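Local coordinates for uncharacterized protein (Desulfovibrio piger ATCC 29098, PDB 4Z48) that is of unknown function but, as a LolA-like protein, may bind lipids or lipoproteins outside the cytoplasm, at residues 112-115 with 116-119; 128-132 with 133-137; 140-144 with 145-149. All blocks are in the same frame, centred on the assembly; numbering follows the deposited sequence.

Contact 1: residues 112-115 with 116-119; sequences ASFM and RSDL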
loop_
_atom_site.group_PDB
_atom_site.type_symbol
_atom_site.label_atom_id
_atom_site.label_comp_id
_atom_site.label_asym_id
_atom_site.label_seq_id
_atom_site.Cartn_x
_atom_site.Cartn_y
_atom_site.Cartn_z
ATOM N N ALA A 112 -7.052 -0.501 11.883
ATOM C CA ALA A 112 -8.321 -1.146 11.603
ATOM C C ALA A 112 -8.403 -1.602 10.149
ATOM O O ALA A 112 -7.679 -1.112 9.274
ATOM C CB ALA A 112 -9.483 -0.188 11.931
ATOM N N SER A 113 -9.273 -2.580 9.908
ATOM C CA SER A 113 -9.530 -3.142 8.600
ATOM C C SER A 113 -9.944 -2.082 7.592
ATOM O O SER A 113 -10.731 -1.191 7.922
ATOM C CB SER A 113 -10.629 -4.193 8.696
ATOM O OG SER A 113 -10.818 -4.756 7.409
ATOM N N PHE A 114 -9.448 -2.205 6.356
ATOM C CA PHE A 114 -9.860 -1.313 5.274
ATOM C C PHE A 114 -10.989 -1.993 4.504
ATOM O O PHE A 114 -10.731 -2.979 3.847
ATOM C CB PHE A 114 -8.669 -0.966 4.355
ATOM C CG PHE A 114 -8.986 -0.220 3.085
ATOM C CD1 PHE A 114 -9.259 1.149 3.107
ATOM C CD2 PHE A 114 -9.026 -0.887 1.856
ATOM C CE1 PHE A 114 -9.511 1.843 1.921
ATOM C CE2 PHE A 114 -9.349 -0.205 0.681
ATOM C CZ PHE A 114 -9.580 1.155 0.717
HETATM N N MSE A 115 -12.238 -1.508 4.650
HETATM C CA MSE A 115 -13.417 -2.001 3.884
HETATM C C MSE A 115 -13.667 -3.498 4.060
HETATM O O MSE A 115 -14.053 -4.195 3.106
HETATM C CB MSE A 115 -13.250 -1.654 2.401
HETATM C CG MSE A 115 -13.116 -0.157 2.159
HETATM SE SE MSE A 115 -14.765 0.708 2.569
HETATM C CE MSE A 115 -15.783 0.016 0.972
ATOM N N ARG A 116 -13.466 -3.966 5.318
ATOM C CA ARG A 116 -13.628 -5.336 5.804
ATOM C C ARG A 116 -12.645 -6.304 5.121
ATOM O O ARG A 116 -12.804 -7.524 5.256
ATOM C CB ARG A 116 -15.077 -5.828 5.655
ATOM C CG ARG A 116 -16.041 -4.906 6.415
ATOM C CD ARG A 116 -17.484 -5.198 6.112
ATOM N NE ARG A 116 -17.894 -6.510 6.580
ATOM C CZ ARG A 116 -19.139 -6.963 6.466
ATOM N NH1 ARG A 116 -20.080 -6.209 5.906
ATOM N NH2 ARG A 116 -19.457 -8.165 6.918
ATOM N N SER A 117 -11.627 -5.765 4.402
ATOM C CA SER A 117 -10.600 -6.564 3.730
ATOM C C SER A 117 -9.469 -6.953 4.688
ATOM O O SER A 117 -9.465 -6.580 5.870
ATOM C CB SER A 117 -10.019 -5.837 2.515
ATOM O OG SER A 117 -9.078 -4.849 2.909
ATOM N N ASP A 118 -8.485 -7.699 4.140
ATOM C CA ASP A 118 -7.295 -8.122 4.877
ATOM C C ASP A 118 -6.236 -7.032 4.871
ATOM O O ASP A 118 -5.227 -7.161 5.556
ATOM C CB ASP A 118 -6.788 -9.445 4.343
ATOM C CG ASP A 118 -7.792 -10.521 4.723
ATOM O OD1 ASP A 118 -7.794 -10.921 5.870
ATOM O OD2 ASP A 118 -8.689 -10.833 3.893
ATOM N N LEU A 119 -6.529 -5.903 4.224
ATOM C CA LEU A 119 -5.671 -4.710 4.281
ATOM C C LEU A 119 -6.128 -3.829 5.451
ATOM O O LEU A 119 -7.341 -3.744 5.687
ATOM C CB LEU A 119 -5.828 -3.910 2.973
ATOM C CG LEU A 119 -5.116 -4.357 1.708
ATOM C CD1 LEU A 119 -5.704 -5.650 1.147
ATOM C CD2 LEU A 119 -5.324 -3.318 0.627
HETATM O O HOH W 1 -13.573 -2.477 7.895
#
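A type I' beta turn running from Phe114 to Ser117 folds this loop back on itself, and the carbonyl of Phe114 is its hub. Phe114 O takes two hydrogen bonds from Ser117: the turn bond from Ser117 N, at 3.0 Å, comes from above the carbonyl plane, whereas Ser117 OG donates within that plane at 2.7 Å from Phe114 O. Ser117 OG can reach it because it stands between its own backbone N and carbonyl carbon (chi1 78°). The same hydroxyl then accepts from Leu119 N at 3.1 Å, forming an ST turn that continues the bend past the beta turn. Ser113, just before the turn, donates through OG to a lone pair of Ser117 O across 2.7 Å, and Phe114 N closes the base on Leu119 O at 2.7 Å with an N-H...O angle of 162°.

All of this belongs to the long connection between strands 101-104 and 133-143 of a LolA-like beta fold, and the turn is set against strands 27-38, 41-54 and 219-230. Met115, a selenomethionine, lays CG over the centre of one face of the Phe114 ring, 3.9 Å above its plane, while Tyr78 meets that ring at a slant. Positive phi at both Met115 and Arg116 makes the two central corners of the turn. A water links the two segments, donating to Ser113 O and accepting from Arg116 N. Asp118, whose side chain turns from the loop, forms a salt bridge with Arg214 and hydrogen bonds with Ser219 and Thr221.

Contact 2: residues 128-132 with 133-137; sequences DDVDE and YDYLL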
loop_
_atom_site.group_PDB
_atom_site.type_symbol
_atom_site.label_atom_id
_atom_site.label_comp_id
_atom_site.label_asym_id
_atom_site.label_seq_id
_atom_site.Cartn_x
_atom_site.Cartn_y
_atom_site.Cartn_z
ATOM N N ASP A 128 6.708 2.754 0.352
ATOM C CA ASP A 128 8.154 2.901 0.271
ATOM C C ASP A 128 8.685 4.217 0.900
ATOM O O ASP A 128 9.519 4.897 0.292
ATOM C CB ASP A 128 8.601 2.757 -1.199
ATOM C CG ASP A 128 8.439 1.343 -1.745
ATOM O OD1 ASP A 128 9.267 0.465 -1.391
ATOM O OD2 ASP A 128 7.478 1.112 -2.519
ATOM N N ASP A 129 8.248 4.534 2.137
ATOM C CA ASP A 129 8.722 5.701 2.896
ATOM C C ASP A 129 10.020 5.277 3.602
ATOM O O ASP A 129 10.000 4.891 4.772
ATOM C CB ASP A 129 7.637 6.178 3.878
ATOM C CG ASP A 129 7.715 7.653 4.235
ATOM O OD1 ASP A 129 8.806 8.112 4.639
ATOM O OD2 ASP A 129 6.669 8.339 4.157
ATOM N N VAL A 130 11.139 5.276 2.831
ATOM C CA VAL A 130 12.476 4.768 3.158
ATOM C C VAL A 130 12.961 5.179 4.575
ATOM O O VAL A 130 13.482 4.325 5.310
ATOM C CB VAL A 130 13.530 5.140 2.071
ATOM C CG1 VAL A 130 14.947 4.841 2.523
ATOM C CG2 VAL A 130 13.250 4.404 0.761
ATOM N N ASP A 131 12.779 6.450 4.954
ATOM C CA ASP A 131 13.315 6.928 6.232
ATOM C C ASP A 131 12.381 6.661 7.440
ATOM O O ASP A 131 12.668 7.118 8.551
ATOM C CB ASP A 131 13.703 8.412 6.127
ATOM C CG ASP A 131 14.881 8.669 5.187
ATOM O OD1 ASP A 131 15.921 7.974 5.316
ATOM O OD2 ASP A 131 14.776 9.581 4.341
ATOM N N GLU A 132 11.349 5.847 7.269
ATOM C CA GLU A 132 10.519 5.497 8.414
ATOM C C GLU A 132 11.003 4.173 9.043
ATOM O O GLU A 132 10.529 3.801 10.123
ATOM C CB GLU A 132 9.032 5.433 8.042
ATOM C CG GLU A 132 8.417 6.793 7.758
ATOM C CD GLU A 132 6.905 6.854 7.824
ATOM O OE1 GLU A 132 6.240 5.934 7.295
ATOM O OE2 GLU A 132 6.384 7.860 8.359
ATOM N N TYR A 133 12.019 3.528 8.422
ATOM C CA TYR A 133 12.502 2.207 8.837
ATOM C C TYR A 133 14.011 2.044 8.951
ATOM O O TYR A 133 14.775 2.756 8.330
ATOM C CB TYR A 133 12.027 1.150 7.791
ATOM C CG TYR A 133 10.551 1.194 7.475
ATOM C CD1 TYR A 133 10.058 2.005 6.455
ATOM C CD2 TYR A 133 9.644 0.419 8.189
ATOM C CE1 TYR A 133 8.691 2.054 6.162
ATOM C CE2 TYR A 133 8.280 0.451 7.901
ATOM C CZ TYR A 133 7.804 1.290 6.904
ATOM O OH TYR A 133 6.458 1.337 6.622
ATOM N N ASP A 134 14.414 1.018 9.691
ATOM C CA ASP A 134 15.761 0.460 9.789
ATOM C C ASP A 134 15.762 -0.802 8.944
ATOM O O ASP A 134 14.804 -1.567 9.002
ATOM C CB ASP A 134 16.107 0.149 11.247
ATOM C CG ASP A 134 16.250 1.397 12.086
ATOM O OD1 ASP A 134 17.014 2.297 11.681
ATOM O OD2 ASP A 134 15.560 1.497 13.112
ATOM N N TYR A 135 16.809 -1.029 8.177
ATOM C CA TYR A 135 16.864 -2.174 7.272
ATOM C C TYR A 135 17.898 -3.191 7.640
ATOM O O TYR A 135 18.878 -2.879 8.297
ATOM C CB TYR A 135 17.114 -1.687 5.834
ATOM C CG TYR A 135 16.038 -0.731 5.366
ATOM C CD1 TYR A 135 14.828 -1.205 4.880
ATOM C CD2 TYR A 135 16.191 0.646 5.511
ATOM C CE1 TYR A 135 13.803 -0.335 4.521
ATOM C CE2 TYR A 135 15.182 1.527 5.140
ATOM C CZ TYR A 135 13.987 1.031 4.643
ATOM O OH TYR A 135 12.956 1.868 4.300
ATOM N N LEU A 136 17.708 -4.407 7.134
ATOM C CA LEU A 136 18.706 -5.463 7.228
ATOM C C LEU A 136 18.619 -6.382 5.971
ATOM O O LEU A 136 17.646 -7.118 5.782
ATOM C CB LEU A 136 18.547 -6.231 8.544
ATOM C CG LEU A 136 19.555 -7.311 8.915
ATOM C CD1 LEU A 136 20.961 -6.736 9.124
ATOM C CD2 LEU A 136 19.082 -8.038 10.176
ATOM N N LEU A 137 19.612 -6.271 5.079
ATOM C CA LEU A 137 19.687 -7.134 3.908
ATOM C C LEU A 137 20.169 -8.530 4.391
ATOM O O LEU A 137 21.301 -8.660 4.841
ATOM C CB LEU A 137 20.615 -6.542 2.815
ATOM C CG LEU A 137 20.785 -7.393 1.560
ATOM C CD1 LEU A 137 19.459 -7.555 0.827
ATOM C CD2 LEU A 137 21.824 -6.802 0.622
#
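Tyr135 and Val130 meet with their side chains crossing at about a right angle, and a hydroxyl-to-carbonyl bond ties them together. Tyr135 OH donates to Val130 O at 2.7 Å, reaching a lone pair in the carbonyl plane with a C=O...O angle of 109°, so the phenol comes in from the flank of the carbonyl. That oxygen also lies in the plane of the Tyr135 ring, at its edge, which places ring and acceptor in a common plane. With CG beside its backbone N (chi1 -59°), the Tyr135 side chain runs back from the strand to the short 3-10 turn 130-132. Val130 CG1 adds an apolar touch to Tyr135 CE2 at 4.2 Å.

Tyr133 is turned quite differently. Its ring folds back over the peptide that precedes it: Glu132 O lies over one face, and Tyr133 CG approaches Glu132 C at 3.4 Å. Asp129 O instead sits near the ring plane, at the edge, 3.3 Å from Tyr133 CD1. Asp129 O also accepts the backbone bond from Glu132 N at 3.0 Å, and Asp129 itself is the centre of an inverse gamma turn. Glu132 CB lies 3.9 Å from Tyr133 CE1, while the Glu132 carboxylate goes to a salt bridge with Lys159.

Both tyrosines lie against the residues that lead into strand 133-143, an outermost strand of this LolA-like chain. Arg153 of the neighbouring strand 146-155 makes a cation-pi contact with Tyr133 and also touches Tyr135, while helix 8-20 packs against both elements, with Tyr13 on Val130 of the turn and Ala16 on Tyr135 of the strand.

Contact 3: residues 140-144 with 145-149; sequences EENVD and GIDCY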
loop_
_atom_site.group_PDB
_atom_site.type_symbol
_atom_site.label_atom_id
_atom_site.label_comp_id
_atom_site.label_asym_id
_atom_site.label_seq_id
_atom_site.Cartn_x
_atom_site.Cartn_y
_atom_site.Cartn_z
ATOM N N GLU A 140 19.899 -13.488 -0.402
ATOM C CA GLU A 140 19.178 -13.768 -1.640
ATOM C C GLU A 140 18.623 -15.181 -1.601
ATOM O O GLU A 140 19.162 -16.044 -0.910
ATOM C CB GLU A 140 20.110 -13.568 -2.864
ATOM C CG GLU A 140 20.467 -12.108 -3.129
ATOM C CD GLU A 140 21.458 -11.837 -4.243
ATOM O OE1 GLU A 140 21.466 -12.602 -5.237
ATOM O OE2 GLU A 140 22.208 -10.838 -4.138
ATOM N N GLU A 141 17.539 -15.409 -2.333
ATOM C CA GLU A 141 16.836 -16.689 -2.406
ATOM C C GLU A 141 16.059 -16.768 -3.701
ATOM O O GLU A 141 15.469 -15.767 -4.126
ATOM C CB GLU A 141 15.863 -16.796 -1.209
ATOM C CG GLU A 141 15.231 -18.162 -0.981
ATOM C CD GLU A 141 14.308 -18.282 0.219
ATOM O OE1 GLU A 141 13.989 -17.247 0.852
ATOM O OE2 GLU A 141 13.894 -19.425 0.522
ATOM N N ASN A 142 16.017 -17.955 -4.307
ATOM C CA ASN A 142 15.215 -18.174 -5.511
ATOM C C ASN A 142 13.825 -18.619 -5.047
ATOM O O ASN A 142 13.699 -19.668 -4.402
ATOM C CB ASN A 142 15.877 -19.181 -6.438
ATOM C CG ASN A 142 15.200 -19.294 -7.780
ATOM O OD1 ASN A 142 14.192 -19.990 -7.931
ATOM N ND2 ASN A 142 15.738 -18.605 -8.779
ATOM N N VAL A 143 12.799 -17.784 -5.307
ATOM C CA VAL A 143 11.412 -18.020 -4.868
ATOM C C VAL A 143 10.546 -18.337 -6.105
ATOM O O VAL A 143 10.236 -17.447 -6.906
ATOM C CB VAL A 143 10.859 -16.829 -4.027
ATOM C CG1 VAL A 143 9.440 -17.106 -3.528
ATOM C CG2 VAL A 143 11.781 -16.502 -2.851
ATOM N N ASP A 144 10.196 -19.632 -6.257
ATOM C CA ASP A 144 9.423 -20.207 -7.365
ATOM C C ASP A 144 9.982 -19.743 -8.735
ATOM O O ASP A 144 9.258 -19.145 -9.540
ATOM C CB ASP A 144 7.915 -19.900 -7.229
ATOM C CG ASP A 144 7.243 -20.551 -6.032
ATOM O OD1 ASP A 144 7.316 -21.798 -5.911
ATOM O OD2 ASP A 144 6.600 -19.823 -5.246
ATOM N N GLY A 145 11.280 -19.982 -8.942
ATOM C CA GLY A 145 11.984 -19.635 -10.177
ATOM C C GLY A 145 12.500 -18.209 -10.289
ATOM O O GLY A 145 13.230 -17.909 -11.241
ATOM N N ILE A 146 12.134 -17.311 -9.319
ATOM C CA ILE A 146 12.525 -15.890 -9.348
ATOM C C ILE A 146 13.629 -15.568 -8.326
ATOM O O ILE A 146 13.441 -15.829 -7.141
ATOM C CB ILE A 146 11.278 -14.969 -9.124
ATOM C CG1 ILE A 146 10.119 -15.314 -10.104
ATOM C CG2 ILE A 146 11.645 -13.477 -9.211
ATOM C CD1 ILE A 146 8.773 -15.495 -9.437
ATOM N N ASP A 147 14.753 -14.930 -8.779
ATOM C CA ASP A 147 15.821 -14.484 -7.872
ATOM C C ASP A 147 15.404 -13.238 -7.117
ATOM O O ASP A 147 15.024 -12.242 -7.746
ATOM C CB ASP A 147 17.133 -14.211 -8.626
ATOM C CG ASP A 147 17.739 -15.464 -9.214
ATOM O OD1 ASP A 147 17.778 -16.497 -8.499
ATOM O OD2 ASP A 147 18.145 -15.425 -10.401
ATOM N N CYS A 148 15.521 -13.274 -5.774
ATOM C CA CYS A 148 15.112 -12.177 -4.908
ATOM C C CYS A 148 16.176 -11.787 -3.913
ATOM O O CYS A 148 16.918 -12.638 -3.464
ATOM C CB CYS A 148 13.842 -12.549 -4.134
ATOM S SG CYS A 148 12.362 -12.780 -5.140
ATOM N N TYR A 149 16.130 -10.540 -3.457
ATOM C CA TYR A 149 16.830 -10.058 -2.257
ATOM C C TYR A 149 15.864 -10.320 -1.085
ATOM O O TYR A 149 14.650 -10.176 -1.279
ATOM C CB TYR A 149 17.080 -8.546 -2.332
ATOM C CG TYR A 149 17.948 -8.038 -3.444
ATOM C CD1 TYR A 149 19.328 -8.170 -3.386
ATOM C CD2 TYR A 149 17.404 -7.301 -4.496
ATOM C CE1 TYR A 149 20.148 -7.643 -4.379
ATOM C CE2 TYR A 149 18.215 -6.782 -5.507
ATOM C CZ TYR A 149 19.590 -6.940 -5.430
ATOM O OH TYR A 149 20.423 -6.433 -6.406
#
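Val143 N donates to Ile146 O at 2.8 Å, and Ile146 N returns a 3.1 Å bond to Val143 O from above the carbonyl plane. This pair closes the beta hairpin of strands 133-143 and 146-155 round a type I' turn from Val143 to Ile146, with Asp144 and Gly145 at its corners, both at positive phi. Asn142 braces the turn with both ends of its amide: Asn142 ND2 donates to Asp147 OD1 at 2.9 Å, and Asn142 OD1 receives a weak bond from Gly145 N. The acceptor of the side-chain bond lies close to the amide plane of Asn142, yet the amide nitrogen meets the carboxylate from well above the plane of Asp147, the two planes being 77° apart. Asn142 has CG anti to its backbone N (chi1 -172°), which swings the amide toward the turn. In the backbone Asn142 and Asp147 form a non-hydrogen-bonded pair, so their side chains supply the bond between them.

Further down, Glu141 and Cys148 form the next hydrogen-bonded pair through N and O in both directions. Val143, Ile146 and Cys148 point to one face, where Leu178 of strand 177-184 touches all three.

On the face of Asn142 and Asp147, Glu140 and Tyr149 run side by side in the same direction. The Glu140 carboxylate and the phenol ring are nearly perpendicular, at 79°, and each polar end has its own partner, Glu140 OE1 a salt bridge with Lys172 and Tyr149 OH a hydrogen bond with Arg18. Their closest approach joins Glu140 OE2 to Tyr149 CE1 at 3.8 Å.

In the fold
The three contacts follow one another along the chain without overlap. Contact 1 lies in the long connection after strand 101-104, contact 2 where that connection enters strand 133-143, and contact 3 at the far end of the same strand, where it turns into strand 146-155. Centres of contacts 1 and 2 are 24 Å apart on opposite sides of the chain's centre, and those of contacts 1 and 3 are 29 Å apart, neither pair touching. Contacts 2 and 3, with centres 21 Å apart, meet where Leu137 packs on Tyr149. The connection thus spans the LolA-like fold, linking a turn beside strands 27-38 and 219-230 to the hairpin that includes the outermost strand 133-143.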